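Local coordinates for protein epidermin leader peptide processing serine protease EpiP (Staphylococcus aureus subsp. aureus, PDB 3QFH) that probably cleaves the leader peptide from the precursor of the lantibiotic epidermin, as a subtilisin-like serine endopeptidase, at residues N106-N111 with L433-A438. Residues are numbered along the deposited sequence; the frame is centred on the assembly and turned at random.
Sequences NKITNN and LDVYKA
The carbonyl oxygen of Ile108, of helix 103-108, meets the first turn of helix 435-439, whose first N-H groups lack backbone carbonyl partners in a preceding turn. Val435 N donates to Ile108 O over 2.8 Å, and Tyr436 N adds a weak bond to the same oxygen. Asp434, an acid suited to a helix start, is the N-cap: its OD2 accepts from Lys437 N at 3.2 Å, from above the carboxylate plane. Its OD1 accepts a hydrogen bond from a water that also donates to Asn110 OD1; the 2.5 Å leg from water to Asp434 OD1 is unusually short, its length doubtful. Asn110 has a left-handed backbone, which asparagine tolerates well, and lays its amide over one face of the Tyr436 ring, the planes 12° apart; ND2 comes within 3.3 Å of Tyr436 CD2. Tyr436 CG, anti to the backbone N (chi1 179°), carries the ring out under that amide. On the buried side, Ile108 CD1 packs 4.0 Å from Leu433 CD2 and 4.1 Å from Val435 CG2, branched apolar chains that continue onto helix 382-400. An N-capped helix start thus docks on the last turn of helix 103-108 and the turn after it, ahead of the subtilisin-like parallel sheet.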
loop_
_atom_site.group_PDB
_atom_site.type_symbol
_atom_site.label_atom_id
_atom_site.label_comp_id
_atom_site.label_asym_id
_atom_site.label_seq_id
_atom_site.Cartn_x
_atom_site.Cartn_y
_atom_site.Cartn_z
ATOM N N ASN A 106 -12.664 12.237 12.706
ATOM C CA ASN A 106 -13.619 12.315 13.799
ATOM C C ASN A 106 -14.512 11.081 13.886
ATOM O O ASN A 106 -14.798 10.592 14.981
ATOM C CB ASN A 106 -14.482 13.583 13.716
ATOM C CG ASN A 106 -13.762 14.788 14.267
ATOM O OD1 ASN A 106 -14.037 15.199 15.383
ATOM N ND2 ASN A 106 -12.765 15.292 13.541
ATOM N N LYS A 107 -14.922 10.580 12.727
ATOM C CA LYS A 107 -15.808 9.437 12.634
ATOM C C LYS A 107 -15.218 8.192 13.319
ATOM O O LYS A 107 -15.910 7.479 14.025
ATOM C CB LYS A 107 -16.071 9.122 11.152
ATOM C CG LYS A 107 -17.181 8.154 10.895
ATOM C CD LYS A 107 -18.519 8.766 11.289
ATOM C CE LYS A 107 -19.678 7.791 11.112
ATOM N NZ LYS A 107 -19.678 6.706 12.140
ATOM N N ILE A 108 -13.935 7.964 13.124
ATOM C CA ILE A 108 -13.298 6.763 13.649
ATOM C C ILE A 108 -12.713 6.898 15.055
ATOM O O ILE A 108 -12.301 5.902 15.627
ATOM C CB ILE A 108 -12.234 6.232 12.660
ATOM C CG1 ILE A 108 -10.989 7.131 12.616
ATOM C CG2 ILE A 108 -12.852 6.077 11.275
ATOM C CD1 ILE A 108 -9.878 6.634 11.688
ATOM N N THR A 109 -12.706 8.105 15.616
ATOM C CA THR A 109 -12.108 8.345 16.929
ATOM C C THR A 109 -13.109 8.848 17.964
ATOM O O THR A 109 -12.706 9.375 18.997
ATOM C CB THR A 109 -10.996 9.414 16.826
ATOM O OG1 THR A 109 -11.560 10.658 16.382
ATOM C CG2 THR A 109 -9.898 8.978 15.865
ATOM N N ASN A 110 -14.406 8.677 17.717
ATOM C CA ASN A 110 -15.416 9.248 18.616
ATOM C C ASN A 110 -15.175 10.746 18.793
ATOM O O ASN A 110 -15.118 11.252 19.908
ATOM C CB ASN A 110 -15.442 8.544 19.992
ATOM C CG ASN A 110 -16.479 7.428 20.079
ATOM O OD1 ASN A 110 -16.862 6.811 19.081
ATOM N ND2 ASN A 110 -16.927 7.159 21.294
ATOM N N ASN A 111 -15.008 11.448 17.680
ATOM C CA ASN A 111 -14.783 12.895 17.704
ATOM C C ASN A 111 -13.528 13.316 18.471
ATOM O O ASN A 111 -13.507 14.343 19.152
ATOM C CB ASN A 111 -16.029 13.623 18.218
ATOM C CG ASN A 111 -17.234 13.439 17.287
ATOM O OD1 ASN A 111 -17.086 13.343 16.067
ATOM N ND2 ASN A 111 -18.420 13.397 17.862
ATOM N N LEU A 433 -13.784 0.790 10.383
ATOM C CA LEU A 433 -12.792 1.008 11.439
ATOM C C LEU A 433 -13.332 1.903 12.579
ATOM O O LEU A 433 -13.949 2.931 12.307
ATOM C CB LEU A 433 -11.582 1.695 10.789
ATOM C CG LEU A 433 -10.378 2.081 11.656
ATOM C CD1 LEU A 433 -9.763 0.871 12.350
ATOM C CD2 LEU A 433 -9.345 2.811 10.788
ATOM N N ASP A 434 -13.108 1.504 13.837
ATOM C CA ASP A 434 -13.500 2.316 15.014
ATOM C C ASP A 434 -12.338 2.240 16.027
ATOM O O ASP A 434 -12.194 1.274 16.788
ATOM C CB ASP A 434 -14.818 1.840 15.634
ATOM C CG ASP A 434 -15.333 2.778 16.761
ATOM O OD1 ASP A 434 -16.558 2.694 17.069
ATOM O OD2 ASP A 434 -14.554 3.591 17.333
ATOM N N VAL A 435 -11.499 3.265 15.983
ATOM C CA VAL A 435 -10.289 3.329 16.787
ATOM C C VAL A 435 -10.611 3.497 18.255
ATOM O O VAL A 435 -9.906 2.961 19.123
ATOM C CB VAL A 435 -9.350 4.451 16.255
ATOM C CG1 VAL A 435 -8.131 4.645 17.149
ATOM C CG2 VAL A 435 -8.944 4.134 14.810
ATOM N N TYR A 436 -11.698 4.198 18.556
ATOM C CA TYR A 436 -12.080 4.364 19.959
ATOM C C TYR A 436 -12.362 2.995 20.582
ATOM O O TYR A 436 -11.871 2.686 21.689
ATOM C CB TYR A 436 -13.271 5.287 20.094
ATOM C CG TYR A 436 -13.732 5.480 21.503
ATOM C CD1 TYR A 436 -13.138 6.437 22.319
ATOM C CD2 TYR A 436 -14.790 4.738 22.013
ATOM C CE1 TYR A 436 -13.563 6.634 23.621
ATOM C CE2 TYR A 436 -15.224 4.920 23.321
ATOM C CZ TYR A 436 -14.608 5.874 24.116
ATOM O OH TYR A 436 -15.037 6.065 25.398
ATOM N N LYS A 437 -13.125 2.172 19.869
ATOM C CA LYS A 437 -13.406 0.823 20.360
ATOM C C LYS A 437 -12.128 -0.011 20.499
ATOM O O LYS A 437 -11.943 -0.692 21.497
ATOM C CB LYS A 437 -14.394 0.078 19.460
ATOM C CG LYS A 437 -15.852 0.524 19.594
ATOM C CD LYS A 437 -16.790 -0.412 18.805
ATOM C CE LYS A 437 -18.238 0.073 18.841
ATOM N NZ LYS A 437 -18.841 0.074 20.223
ATOM N N ALA A 438 -11.260 0.047 19.490
ATOM C CA ALA A 438 -10.015 -0.750 19.485
ATOM C C ALA A 438 -9.115 -0.445 20.693
ATOM O O ALA A 438 -8.446 -1.340 21.213
ATOM C CB ALA A 438 -9.251 -0.524 18.187
HETATM O O HOH W 1 -17.298 3.919 19.139
#